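Local coordinates for uncharacterized protein (Eubacterium siraeum, PDB 4OBM) that is of unknown function but belongs to the LytR-CpsA-Psr family, whose members probably act in cell-envelope assembly, at residues T116-S121 with K138-F143; A150-P155 with K167-V172; S175-N180 with S225-F230. All coordinates share one frame; numbering follows the deposited sequence.

Contact 1: residues T116-S121 with K138-F143; sequences TLTVPS and KGTQIF
T116 opens the pairing of two antiparallel strands, its OG1 lying 3.6 Å from CG1 of I142 while its other branch, CG2, meets CG2 of T140. Its CA also sends a C-H toward O of Q141, as expected of a non-hydrogen-bonded pair. L117 follows with both backbone bonds to Q141, N to O and O to N, each 2.9 Å. Its side chain leaves by the opposite face, where CD1 sits over one face of the F143 ring, 4.0 Å from the centroid and 18° off the normal: a CH-pi contact displaced toward the rim. At T118 the hydroxyls meet across the strands, OG1 to OG1 of T140 at 2.7 Å. Both OG1 atoms stand anti to their own carbonyl carbons (chi1 -60° and -53°), which turns them to each other on the largely exposed face shared with T116 and I142.

V119 closes the pairing through two nearly straight backbone bonds with G139. O of G139 is gripped from opposite faces of its carbonyl plane by V119 N and by Q141 NE2. Q141 NE2, 2.8 Å from G139 O, also bonds to K137 O, and these two bonds tie the amide back over the chain. CG2 of V119 packs on that NE2 and on CZ at the edge of the F143 ring, 3.7 Å away. Past the strand, the extended K138 chain runs alongside the backbone of P120 and S121, with CE 3.4 Å from P120 O. Strands 115-119 and 141-143 form a two-stranded antiparallel sheet within the LytR-CpsA-Psr family region; the pairing runs past the corner at T140 to G139, the end of strand 132-139, and the L117, V119 and F143 face turns to helix 145-152.

Contact 2: residues A150-P155 with K167-V172; sequences AYLTLP and KLNATV
The Y151 ring carries CD1 of L168 over the centre of one face, 4.3 Å from the centroid and 4° off the normal, a CH-pi contact well centred though rather long. The other L168 methyl, CD2, reaches the phenol end, 3.4 Å from Y151 OH, and CG2 of V172 approaches CE2 obliquely. On the opposite side the F143 ring lies nearly parallel and offset, and L117 CD1 comes at the edge.

In the N169 amide, the second flat group, ND2 donates to O of L152 at 2.8 Å (164° at the hydrogen); the donor lies on a lone pair in the carbonyl plane, and the acceptor lies close to the amide plane. This buried bond takes up the last carbonyl of helix 145-152, just before T153 leaves helical geometry. L152 lies across the amide, CG 3.4 Å from N169 OD1. With its CG anti to the backbone N (chi1 -156°), L152 carries CD1 on to CG1 of V172, 3.6 Å away.

The C-terminal end of helix 145-152 is thus fastened to helix 164-181, while Y151 also touches V119 of strand 115-119 and, on the hairpin of strands 123-127 and 132-139, I123 and I136.

Contact 3: residues S175-N180 with S225-F230; sequences SFIDQN and SSVTDF
D178, which has the most surface buried here, projects its carboxylate from helix 164-181 into the bend leading to strand 228-230. OD2 takes the S226 hydroxyl at 2.6 Å, met on the syn side and 29° out of the carboxylate plane. OD1 accepts the backbone N-H of V227 at 3.0 Å, nearly straight at the hydrogen (167°) but from well above that plane. OG1 of T228 lies 3.1 Å from OD1 and equally far from OD2; either bond would be weak, and its single proton also has S174 O as a weak alternative. Donors on both oxygens limit rotation of the group and would probably stabilise its negative charge.

S226 OG in turn accepts from T228 N at 3.3 Å, an ST turn that shapes the entry to strand 228-230, the outermost strand beside 52-58 in the mixed sheet; helix 164-181 is pinned to that edge by the aspartate.

T228 also has an apolar side. Its chi1 of 52° sets OG1 between backbone N and carbonyl carbon, facing D178, and leaves CG2 to meet CG2 of I177 at 3.7 Å. That same I177 methyl touches CG2 of V227, 3.9 Å away, beside the polar cluster.

Helix 164-181 joins all three contacts: contacts 2 and 3 use successive parts of it, and contact 1 rests against it through L117, whose CD1 and CD2 pack on V172 and S175. Contact 2 is wholly buried and mainly apolar, with one amide-to-carbonyl bond. Contact 1, farthest from the chain's centre, relies on backbone pairing, with an exposed threonine face and a buried face that merges into contact 2 where F143 and L117 meet Y151. Contact 3 is partly buried and turns on a single carboxylate. Polar and apolar ties bridge the sites: Q179 OE1 probably accepts from T116 N at 2.7 Å, and F230 packs on A170 and T171.

Contact 1: residues T116-S121 with K138-F143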
ATOM      1  N   THR A 116     -12.213  11.389   4.584  1.00 28.48           N
ATOM      2  CA  THR A 116     -12.523  12.733   4.099  1.00 28.89           C
ATOM      3  C   THR A 116     -11.444  13.124   3.073  1.00 33.07           C
ATOM      4  O   THR A 116     -10.261  13.156   3.404  1.00 33.74           O
ATOM      5  CB  THR A 116     -12.655  13.706   5.268  1.00 34.12           C
ATOM      6  OG1 THR A 116     -13.842  13.375   5.981  1.00 36.31           O
ATOM      7  CG2 THR A 116     -12.725  15.146   4.824  1.00 30.23           C
ATOM      8  N   LEU A 117     -11.857  13.373   1.826  1.00 29.30           N
ATOM      9  CA  LEU A 117     -10.938  13.697   0.723  1.00 28.95           C
ATOM     10  C   LEU A 117     -11.365  14.938  -0.025  1.00 31.04           C
ATOM     11  O   LEU A 117     -12.562  15.160  -0.231  1.00 29.59           O
ATOM     12  CB  LEU A 117     -10.840  12.527  -0.286  1.00 28.56           C
ATOM     13  CG  LEU A 117     -10.604  11.120   0.277  1.00 32.97           C
ATOM     14  CD1 LEU A 117     -11.043  10.056  -0.715  1.00 32.11           C
ATOM     15  CD2 LEU A 117      -9.154  10.936   0.702  1.00 35.91           C
ATOM     16  N   THR A 118     -10.373  15.706  -0.497  1.00 28.51           N
ATOM     17  CA  THR A 118     -10.603  16.893  -1.316  1.00 29.16           C
ATOM     18  C   THR A 118     -10.478  16.485  -2.787  1.00 32.34           C
ATOM     19  O   THR A 118      -9.379  16.183  -3.256  1.00 31.03           O
ATOM     20  CB  THR A 118      -9.645  18.035  -0.925  1.00 35.42           C
ATOM     21  OG1 THR A 118      -9.860  18.355   0.447  1.00 39.99           O
ATOM     22  CG2 THR A 118      -9.855  19.292  -1.775  1.00 32.63           C
ATOM     23  N   VAL A 119     -11.612  16.476  -3.506  1.00 30.07           N
ATOM     24  CA  VAL A 119     -11.659  16.190  -4.942  1.00 30.06           C
ATOM     25  C   VAL A 119     -11.295  17.517  -5.668  1.00 36.70           C
ATOM     26  O   VAL A 119     -11.984  18.529  -5.469  1.00 35.97           O
ATOM     27  CB  VAL A 119     -13.014  15.571  -5.379  1.00 33.93           C
ATOM     28  CG1 VAL A 119     -13.035  15.291  -6.878  1.00 33.87           C
ATOM     29  CG2 VAL A 119     -13.297  14.282  -4.605  1.00 33.13           C
ATOM     30  N   PRO A 120     -10.152  17.547  -6.414  1.00 35.45           N
ATOM     31  CA  PRO A 120      -9.698  18.812  -7.036  1.00 36.14           C
ATOM     32  C   PRO A 120     -10.652  19.388  -8.084  1.00 39.91           C
ATOM     33  O   PRO A 120     -10.790  20.613  -8.151  1.00 40.01           O
ATOM     34  CB  PRO A 120      -8.341  18.450  -7.660  1.00 37.79           C
ATOM     35  CG  PRO A 120      -8.371  16.965  -7.818  1.00 41.80           C
ATOM     36  CD  PRO A 120      -9.195  16.448  -6.670  1.00 37.08           C
ATOM     37  N   SER A 121     -11.306  18.526  -8.885  1.00 35.01           N
ATOM     38  CA  SER A 121     -12.268  18.961  -9.901  1.00 35.22           C
ATOM     39  C   SER A 121     -13.315  17.870 -10.129  1.00 36.57           C
ATOM     40  O   SER A 121     -13.022  16.692  -9.906  1.00 35.85           O
ATOM     41  CB  SER A 121     -11.561  19.327 -11.203  1.00 40.56           C
ATOM     42  OG  SER A 121     -10.945  18.194 -11.790  1.00 52.99           O
ATOM     43  N   LYS A 138     -16.683  17.849  -6.952  1.00 30.07           N
ATOM     44  CA  LYS A 138     -15.519  18.587  -6.475  1.00 29.69           C
ATOM     45  C   LYS A 138     -15.750  18.950  -5.006  1.00 33.26           C
ATOM     46  O   LYS A 138     -16.909  19.131  -4.602  1.00 32.81           O
ATOM     47  CB  LYS A 138     -15.344  19.857  -7.352  1.00 31.55           C
ATOM     48  CG  LYS A 138     -14.171  20.766  -6.970  1.00 32.59           C
ATOM     49  CD  LYS A 138     -14.113  22.041  -7.797  1.00 33.03           C
ATOM     50  CE  LYS A 138     -13.049  22.945  -7.220  1.00 35.67           C
ATOM     51  NZ  LYS A 138     -12.754  24.103  -8.098  1.00 36.08           N
ATOM     52  N   GLY A 139     -14.666  19.059  -4.234  1.00 29.51           N
ATOM     53  CA  GLY A 139     -14.732  19.481  -2.838  1.00 29.30           C
ATOM     54  C   GLY A 139     -14.314  18.471  -1.796  1.00 32.56           C
ATOM     55  O   GLY A 139     -14.109  17.291  -2.099  1.00 30.42           O
ATOM     56  N   THR A 140     -14.184  18.951  -0.543  1.00 30.34           N
ATOM     57  CA  THR A 140     -13.812  18.161   0.626  1.00 29.89           C
ATOM     58  C   THR A 140     -15.079  17.437   1.068  1.00 34.34           C
ATOM     59  O   THR A 140     -16.086  18.072   1.366  1.00 35.29           O
ATOM     60  CB  THR A 140     -13.151  19.051   1.689  1.00 31.87           C
ATOM     61  OG1 THR A 140     -12.099  19.760   1.063  1.00 31.88           O
ATOM     62  CG2 THR A 140     -12.559  18.254   2.826  1.00 30.66           C
ATOM     63  N   GLN A 141     -15.052  16.110   1.007  1.00 30.64           N
ATOM     64  CA  GLN A 141     -16.231  15.279   1.238  1.00 30.60           C
ATOM     65  C   GLN A 141     -15.924  14.010   2.020  1.00 32.68           C
ATOM     66  O   GLN A 141     -14.798  13.512   1.949  1.00 31.65           O
ATOM     67  CB  GLN A 141     -16.843  14.873  -0.122  1.00 31.78           C
ATOM     68  CG  GLN A 141     -17.340  16.017  -1.002  1.00 42.47           C
ATOM     69  CD  GLN A 141     -17.369  15.611  -2.455  1.00 53.51           C
ATOM     70  OE1 GLN A 141     -18.403  15.203  -2.986  1.00 52.84           O
ATOM     71  NE2 GLN A 141     -16.231  15.703  -3.126  1.00 33.95           N
ATOM     72  N   ILE A 142     -16.959  13.442   2.692  1.00 29.33           N
ATOM     73  CA  ILE A 142     -16.875  12.222   3.504  1.00 29.26           C
ATOM     74  C   ILE A 142     -17.220  11.047   2.626  1.00 33.96           C
ATOM     75  O   ILE A 142     -18.363  10.928   2.185  1.00 34.70           O
ATOM     76  CB  ILE A 142     -17.770  12.277   4.789  1.00 33.04           C
ATOM     77  CG1 ILE A 142     -17.398  13.478   5.696  1.00 33.83           C
ATOM     78  CG2 ILE A 142     -17.660  10.954   5.580  1.00 32.50           C
ATOM     79  CD1 ILE A 142     -18.557  14.035   6.557  1.00 38.77           C
ATOM     80  N   PHE A 143     -16.244  10.168   2.385  1.00 29.36           N
ATOM     81  CA  PHE A 143     -16.435   9.027   1.493  1.00 28.69           C
ATOM     82  C   PHE A 143     -16.770   7.746   2.239  1.00 33.68           C
ATOM     83  O   PHE A 143     -15.987   7.309   3.076  1.00 33.76           O
ATOM     84  CB  PHE A 143     -15.176   8.803   0.627  1.00 29.20           C
ATOM     85  CG  PHE A 143     -15.027   9.718  -0.568  1.00 30.13           C
ATOM     86  CD1 PHE A 143     -14.669  11.056  -0.404  1.00 32.00           C
ATOM     87  CD2 PHE A 143     -15.190   9.231  -1.862  1.00 31.92           C
ATOM     88  CE1 PHE A 143     -14.538  11.903  -1.509  1.00 32.21           C
ATOM     89  CE2 PHE A 143     -15.046  10.081  -2.971  1.00 33.87           C
ATOM     90  CZ  PHE A 143     -14.729  11.411  -2.784  1.00 31.15           C
TER

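Contact 2: residues A150-P155 with K167-V172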
ATOM      1  N   ALA A 150     -15.056   3.160  -5.678  1.00 25.33           N
ATOM      2  CA  ALA A 150     -15.328   3.700  -7.026  1.00 24.65           C
ATOM      3  C   ALA A 150     -14.350   4.828  -7.417  1.00 28.98           C
ATOM      4  O   ALA A 150     -13.846   4.841  -8.543  1.00 27.78           O
ATOM      5  CB  ALA A 150     -16.761   4.195  -7.117  1.00 25.21           C
ATOM      6  N   TYR A 151     -14.055   5.740  -6.482  1.00 26.59           N
ATOM      7  CA  TYR A 151     -13.091   6.835  -6.695  1.00 25.97           C
ATOM      8  C   TYR A 151     -11.682   6.283  -6.966  1.00 27.32           C
ATOM      9  O   TYR A 151     -11.012   6.716  -7.889  1.00 26.40           O
ATOM     10  CB  TYR A 151     -13.070   7.791  -5.461  1.00 26.68           C
ATOM     11  CG  TYR A 151     -12.243   9.064  -5.600  1.00 28.10           C
ATOM     12  CD1 TYR A 151     -12.104   9.703  -6.832  1.00 30.20           C
ATOM     13  CD2 TYR A 151     -11.665   9.668  -4.484  1.00 28.75           C
ATOM     14  CE1 TYR A 151     -11.373  10.884  -6.959  1.00 31.00           C
ATOM     15  CE2 TYR A 151     -10.939  10.857  -4.598  1.00 29.63           C
ATOM     16  CZ  TYR A 151     -10.790  11.457  -5.840  1.00 36.55           C
ATOM     17  OH  TYR A 151     -10.070  12.618  -5.974  1.00 37.82           O
ATOM     18  N   LEU A 152     -11.260   5.320  -6.161  1.00 24.68           N
ATOM     19  CA  LEU A 152      -9.945   4.707  -6.173  1.00 24.37           C
ATOM     20  C   LEU A 152      -9.654   3.874  -7.437  1.00 23.84           C
ATOM     21  O   LEU A 152      -8.483   3.751  -7.829  1.00 19.44           O
ATOM     22  CB  LEU A 152      -9.848   3.820  -4.926  1.00 25.07           C
ATOM     23  CG  LEU A 152      -8.456   3.505  -4.376  1.00 32.09           C
ATOM     24  CD1 LEU A 152      -7.756   4.758  -3.860  1.00 31.58           C
ATOM     25  CD2 LEU A 152      -8.540   2.437  -3.273  1.00 39.23           C
ATOM     26  N   THR A 153     -10.711   3.290  -8.042  1.00 19.72           N
ATOM     27  CA  THR A 153     -10.606   2.383  -9.166  1.00 20.74           C
ATOM     28  C   THR A 153     -11.132   2.943 -10.518  1.00 27.86           C
ATOM     29  O   THR A 153     -11.340   2.143 -11.439  1.00 28.55           O
ATOM     30  CB  THR A 153     -11.325   1.058  -8.835  1.00 29.20           C
ATOM     31  OG1 THR A 153     -12.709   1.310  -8.639  1.00 28.18           O
ATOM     32  CG2 THR A 153     -10.750   0.376  -7.611  1.00 28.22           C
ATOM     33  N   LEU A 154     -11.298   4.283 -10.667  1.00 24.96           N
ATOM     34  CA  LEU A 154     -11.742   4.856 -11.941  1.00 25.60           C
ATOM     35  C   LEU A 154     -10.751   4.542 -13.063  1.00 31.57           C
ATOM     36  O   LEU A 154      -9.546   4.797 -12.922  1.00 30.18           O
ATOM     37  CB  LEU A 154     -11.947   6.370 -11.864  1.00 26.18           C
ATOM     38  CG  LEU A 154     -13.231   6.891 -11.264  1.00 31.59           C
ATOM     39  CD1 LEU A 154     -13.082   8.362 -10.971  1.00 32.27           C
ATOM     40  CD2 LEU A 154     -14.431   6.627 -12.172  1.00 32.64           C
ATOM     41  N   PRO A 155     -11.249   4.021 -14.199  1.00 31.34           N
ATOM     42  CA  PRO A 155     -10.342   3.679 -15.311  1.00 32.31           C
ATOM     43  C   PRO A 155      -9.718   4.914 -15.981  1.00 39.15           C
ATOM     44  O   PRO A 155      -8.690   4.792 -16.655  1.00 39.54           O
ATOM     45  CB  PRO A 155     -11.255   2.915 -16.283  1.00 34.27           C
ATOM     46  CG  PRO A 155     -12.478   2.526 -15.472  1.00 37.71           C
ATOM     47  CD  PRO A 155     -12.645   3.648 -14.506  1.00 33.05           C
ATOM     48  N   LYS A 167      -0.820   8.132  -8.026  1.00 27.06           N
ATOM     49  CA  LYS A 167      -0.754   9.328  -7.196  1.00 26.18           C
ATOM     50  C   LYS A 167      -2.034   9.455  -6.379  1.00 28.76           C
ATOM     51  O   LYS A 167      -1.962   9.716  -5.186  1.00 28.50           O
ATOM     52  CB  LYS A 167      -0.511  10.582  -8.062  1.00 28.36           C
ATOM     53  CG  LYS A 167       0.910  10.675  -8.569  1.00 29.03           C
ATOM     54  CD  LYS A 167       1.072  11.617  -9.747  1.00 33.35           C
ATOM     55  CE  LYS A 167       2.525  11.688 -10.171  1.00 36.35           C
ATOM     56  NZ  LYS A 167       2.770  12.788 -11.147  1.00 44.83           N
ATOM     57  N   LEU A 168      -3.194   9.209  -7.010  1.00 25.68           N
ATOM     58  CA  LEU A 168      -4.504   9.261  -6.360  1.00 25.21           C
ATOM     59  C   LEU A 168      -4.603   8.149  -5.327  1.00 28.39           C
ATOM     60  O   LEU A 168      -4.952   8.416  -4.178  1.00 27.98           O
ATOM     61  CB  LEU A 168      -5.631   9.143  -7.429  1.00 25.29           C
ATOM     62  CG  LEU A 168      -7.086   9.478  -7.051  1.00 29.50           C
ATOM     63  CD1 LEU A 168      -7.830   8.271  -6.500  1.00 29.40           C
ATOM     64  CD2 LEU A 168      -7.197  10.762  -6.203  1.00 30.39           C
ATOM     65  N   ASN A 169      -4.245   6.905  -5.721  1.00 24.35           N
ATOM     66  CA  ASN A 169      -4.280   5.773  -4.816  1.00 23.53           C
ATOM     67  C   ASN A 169      -3.339   5.989  -3.619  1.00 28.45           C
ATOM     68  O   ASN A 169      -3.771   5.795  -2.475  1.00 27.69           O
ATOM     69  CB  ASN A 169      -3.961   4.487  -5.570  1.00 24.90           C
ATOM     70  CG  ASN A 169      -5.172   3.841  -6.208  1.00 34.63           C
ATOM     71  OD1 ASN A 169      -5.517   2.709  -5.890  1.00 33.03           O
ATOM     72  ND2 ASN A 169      -5.892   4.559  -7.070  1.00 17.89           N
ATOM     73  N   ALA A 170      -2.088   6.458  -3.859  1.00 25.49           N
ATOM     74  CA  ALA A 170      -1.135   6.724  -2.768  1.00 25.63           C
ATOM     75  C   ALA A 170      -1.717   7.693  -1.715  1.00 30.81           C
ATOM     76  O   ALA A 170      -1.709   7.388  -0.524  1.00 31.57           O
ATOM     77  CB  ALA A 170       0.168   7.282  -3.334  1.00 26.48           C
ATOM     78  N   THR A 171      -2.271   8.817  -2.186  1.00 26.83           N
ATOM     79  CA  THR A 171      -2.835   9.923  -1.431  1.00 26.55           C
ATOM     80  C   THR A 171      -4.093   9.499  -0.673  1.00 29.22           C
ATOM     81  O   THR A 171      -4.190   9.765   0.516  1.00 29.39           O
ATOM     82  CB  THR A 171      -3.135  11.071  -2.428  1.00 36.26           C
ATOM     83  OG1 THR A 171      -1.913  11.475  -3.041  1.00 38.10           O
ATOM     84  CG2 THR A 171      -3.793  12.269  -1.774  1.00 38.29           C
ATOM     85  N   VAL A 172      -5.070   8.899  -1.371  1.00 24.57           N
ATOM     86  CA  VAL A 172      -6.338   8.455  -0.782  1.00 24.83           C
ATOM     87  C   VAL A 172      -6.072   7.372   0.307  1.00 28.18           C
ATOM     88  O   VAL A 172      -6.658   7.444   1.388  1.00 27.66           O
ATOM     89  CB  VAL A 172      -7.300   7.970  -1.905  1.00 28.30           C
ATOM     90  CG1 VAL A 172      -8.490   7.206  -1.353  1.00 27.33           C
ATOM     91  CG2 VAL A 172      -7.770   9.143  -2.753  1.00 28.69           C
TER

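Contact 3: residues S175-N180 with S225-F230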
ATOM      1  N   SER A 175      -4.485   9.035   3.383  1.00 27.29           N
ATOM      2  CA  SER A 175      -5.552   9.728   4.099  1.00 27.06           C
ATOM      3  C   SER A 175      -6.381   8.738   4.922  1.00 29.71           C
ATOM      4  O   SER A 175      -6.684   9.024   6.073  1.00 29.97           O
ATOM      5  CB  SER A 175      -6.433  10.489   3.116  1.00 29.42           C
ATOM      6  OG  SER A 175      -5.729  11.546   2.491  1.00 33.23           O
ATOM      7  N   PHE A 176      -6.703   7.571   4.350  1.00 26.03           N
ATOM      8  CA  PHE A 176      -7.447   6.476   5.002  1.00 26.15           C
ATOM      9  C   PHE A 176      -6.707   5.941   6.248  1.00 30.42           C
ATOM     10  O   PHE A 176      -7.343   5.698   7.274  1.00 29.49           O
ATOM     11  CB  PHE A 176      -7.706   5.326   3.991  1.00 27.20           C
ATOM     12  CG  PHE A 176      -8.297   4.069   4.589  1.00 27.82           C
ATOM     13  CD1 PHE A 176      -9.608   4.051   5.062  1.00 29.99           C
ATOM     14  CD2 PHE A 176      -7.542   2.905   4.687  1.00 27.40           C
ATOM     15  CE1 PHE A 176     -10.145   2.894   5.641  1.00 30.35           C
ATOM     16  CE2 PHE A 176      -8.078   1.756   5.275  1.00 30.07           C
ATOM     17  CZ  PHE A 176      -9.378   1.754   5.737  1.00 28.21           C
ATOM     18  N   ILE A 177      -5.367   5.781   6.155  1.00 28.24           N
ATOM     19  CA  ILE A 177      -4.525   5.287   7.249  1.00 27.69           C
ATOM     20  C   ILE A 177      -4.415   6.351   8.359  1.00 32.86           C
ATOM     21  O   ILE A 177      -4.526   6.012   9.532  1.00 32.06           O
ATOM     22  CB  ILE A 177      -3.126   4.812   6.753  1.00 30.09           C
ATOM     23  CG1 ILE A 177      -3.255   3.530   5.878  1.00 29.61           C
ATOM     24  CG2 ILE A 177      -2.157   4.571   7.940  1.00 29.37           C
ATOM     25  CD1 ILE A 177      -2.049   3.223   4.948  1.00 34.31           C
ATOM     26  N   ASP A 178      -4.181   7.617   7.988  1.00 30.56           N
ATOM     27  CA  ASP A 178      -4.049   8.730   8.935  1.00 30.16           C
ATOM     28  C   ASP A 178      -5.340   9.049   9.678  1.00 33.05           C
ATOM     29  O   ASP A 178      -5.293   9.308  10.882  1.00 34.79           O
ATOM     30  CB  ASP A 178      -3.579   9.992   8.208  1.00 31.61           C
ATOM     31  CG  ASP A 178      -2.144   9.942   7.741  1.00 34.64           C
ATOM     32  OD1 ASP A 178      -1.408   9.019   8.172  1.00 34.07           O
ATOM     33  OD2 ASP A 178      -1.738  10.859   7.000  1.00 34.96           O
ATOM     34  N   GLN A 179      -6.477   9.062   8.979  1.00 27.17           N
ATOM     35  CA  GLN A 179      -7.744   9.440   9.607  1.00 27.90           C
ATOM     36  C   GLN A 179      -8.388   8.344  10.449  1.00 34.41           C
ATOM     37  O   GLN A 179      -9.202   8.670  11.323  1.00 35.65           O
ATOM     38  CB  GLN A 179      -8.749   9.897   8.551  1.00 28.67           C
ATOM     39  CG  GLN A 179      -8.379  11.231   7.920  1.00 30.67           C
ATOM     40  CD  GLN A 179      -9.109  11.445   6.631  1.00 41.32           C
ATOM     41  OE1 GLN A 179     -10.253  11.012   6.465  1.00 34.99           O
ATOM     42  NE2 GLN A 179      -8.479  12.153   5.706  1.00 23.42           N
ATOM     43  N   ASN A 180      -8.069   7.066  10.183  1.00 30.70           N
ATOM     44  CA  ASN A 180      -8.723   5.958  10.879  1.00 30.34           C
ATOM     45  C   ASN A 180      -7.801   5.030  11.654  1.00 34.88           C
ATOM     46  O   ASN A 180      -8.326   4.152  12.336  1.00 35.77           O
ATOM     47  CB  ASN A 180      -9.494   5.114   9.883  1.00 27.90           C
ATOM     48  CG  ASN A 180     -10.616   5.829   9.214  1.00 40.26           C
ATOM     49  OD1 ASN A 180     -11.641   6.135   9.832  1.00 35.69           O
ATOM     50  ND2 ASN A 180     -10.439   6.097   7.931  1.00 29.85           N
ATOM     51  N   SER A 225      -0.215  13.922  13.175  1.00 40.14           N
ATOM     52  CA  SER A 225      -1.318  14.180  12.252  1.00 38.68           C
ATOM     53  C   SER A 225      -1.227  13.192  11.101  1.00 39.08           C
ATOM     54  O   SER A 225      -2.238  12.878  10.463  1.00 37.88           O
ATOM     55  CB  SER A 225      -1.271  15.614  11.739  1.00 42.74           C
ATOM     56  OG  SER A 225      -1.493  16.506  12.816  1.00 57.35           O
ATOM     57  N   SER A 226      -0.000  12.685  10.850  1.00 33.37           N
ATOM     58  CA  SER A 226       0.251  11.721   9.788  1.00 31.83           C
ATOM     59  C   SER A 226       1.313  10.680  10.158  1.00 35.06           C
ATOM     60  O   SER A 226       2.361  11.004  10.729  1.00 34.07           O
ATOM     61  CB  SER A 226       0.666  12.437   8.511  1.00 33.24           C
ATOM     62  OG  SER A 226       0.747  11.535   7.423  1.00 36.20           O
ATOM     63  N   VAL A 227       1.031   9.423   9.785  1.00 30.93           N
ATOM     64  CA  VAL A 227       1.936   8.286   9.947  1.00 30.51           C
ATOM     65  C   VAL A 227       2.248   7.722   8.542  1.00 34.72           C
ATOM     66  O   VAL A 227       2.719   6.593   8.403  1.00 34.97           O
ATOM     67  CB  VAL A 227       1.392   7.197  10.919  1.00 32.34           C
ATOM     68  CG1 VAL A 227       1.304   7.732  12.349  1.00 32.00           C
ATOM     69  CG2 VAL A 227       0.051   6.629  10.438  1.00 30.52           C
ATOM     70  N   THR A 228       1.981   8.510   7.500  1.00 31.68           N
ATOM     71  CA  THR A 228       2.223   8.019   6.146  1.00 31.07           C
ATOM     72  C   THR A 228       3.107   8.950   5.321  1.00 37.20           C
ATOM     73  O   THR A 228       3.322  10.120   5.647  1.00 37.21           O
ATOM     74  CB  THR A 228       0.901   7.704   5.399  1.00 30.58           C
ATOM     75  OG1 THR A 228      -0.001   8.809   5.454  1.00 28.51           O
ATOM     76  CG2 THR A 228       0.226   6.467   5.927  1.00 27.31           C
ATOM     77  N   ASP A 229       3.649   8.357   4.259  1.00 33.96           N
ATOM     78  CA  ASP A 229       4.484   8.918   3.224  1.00 33.44           C
ATOM     79  C   ASP A 229       4.329   8.048   1.995  1.00 34.54           C
ATOM     80  O   ASP A 229       3.841   6.924   2.088  1.00 31.75           O
ATOM     81  CB  ASP A 229       5.950   8.989   3.671  1.00 36.48           C
ATOM     82  CG  ASP A 229       6.276  10.241   4.445  1.00 54.62           C
ATOM     83  OD1 ASP A 229       6.471  11.298   3.803  1.00 58.46           O
ATOM     84  OD2 ASP A 229       6.344  10.168   5.695  1.00 59.42           O
ATOM     85  N   PHE A 230       4.715   8.569   0.838  1.00 32.70           N
ATOM     86  CA  PHE A 230       4.671   7.808  -0.391  1.00 32.57           C
ATOM     87  C   PHE A 230       5.726   8.295  -1.352  1.00 36.99           C
ATOM     88  O   PHE A 230       6.102   9.466  -1.337  1.00 37.67           O
ATOM     89  CB  PHE A 230       3.266   7.814  -1.049  1.00 33.84           C
ATOM     90  CG  PHE A 230       2.781   9.113  -1.645  1.00 35.58           C
ATOM     91  CD1 PHE A 230       3.181   9.503  -2.917  1.00 39.37           C
ATOM     92  CD2 PHE A 230       1.848   9.895  -0.979  1.00 38.03           C
ATOM     93  CE1 PHE A 230       2.710  10.696  -3.485  1.00 41.19           C
ATOM     94  CE2 PHE A 230       1.377  11.088  -1.540  1.00 41.62           C
ATOM     95  CZ  PHE A 230       1.807  11.481  -2.792  1.00 40.26           C
TER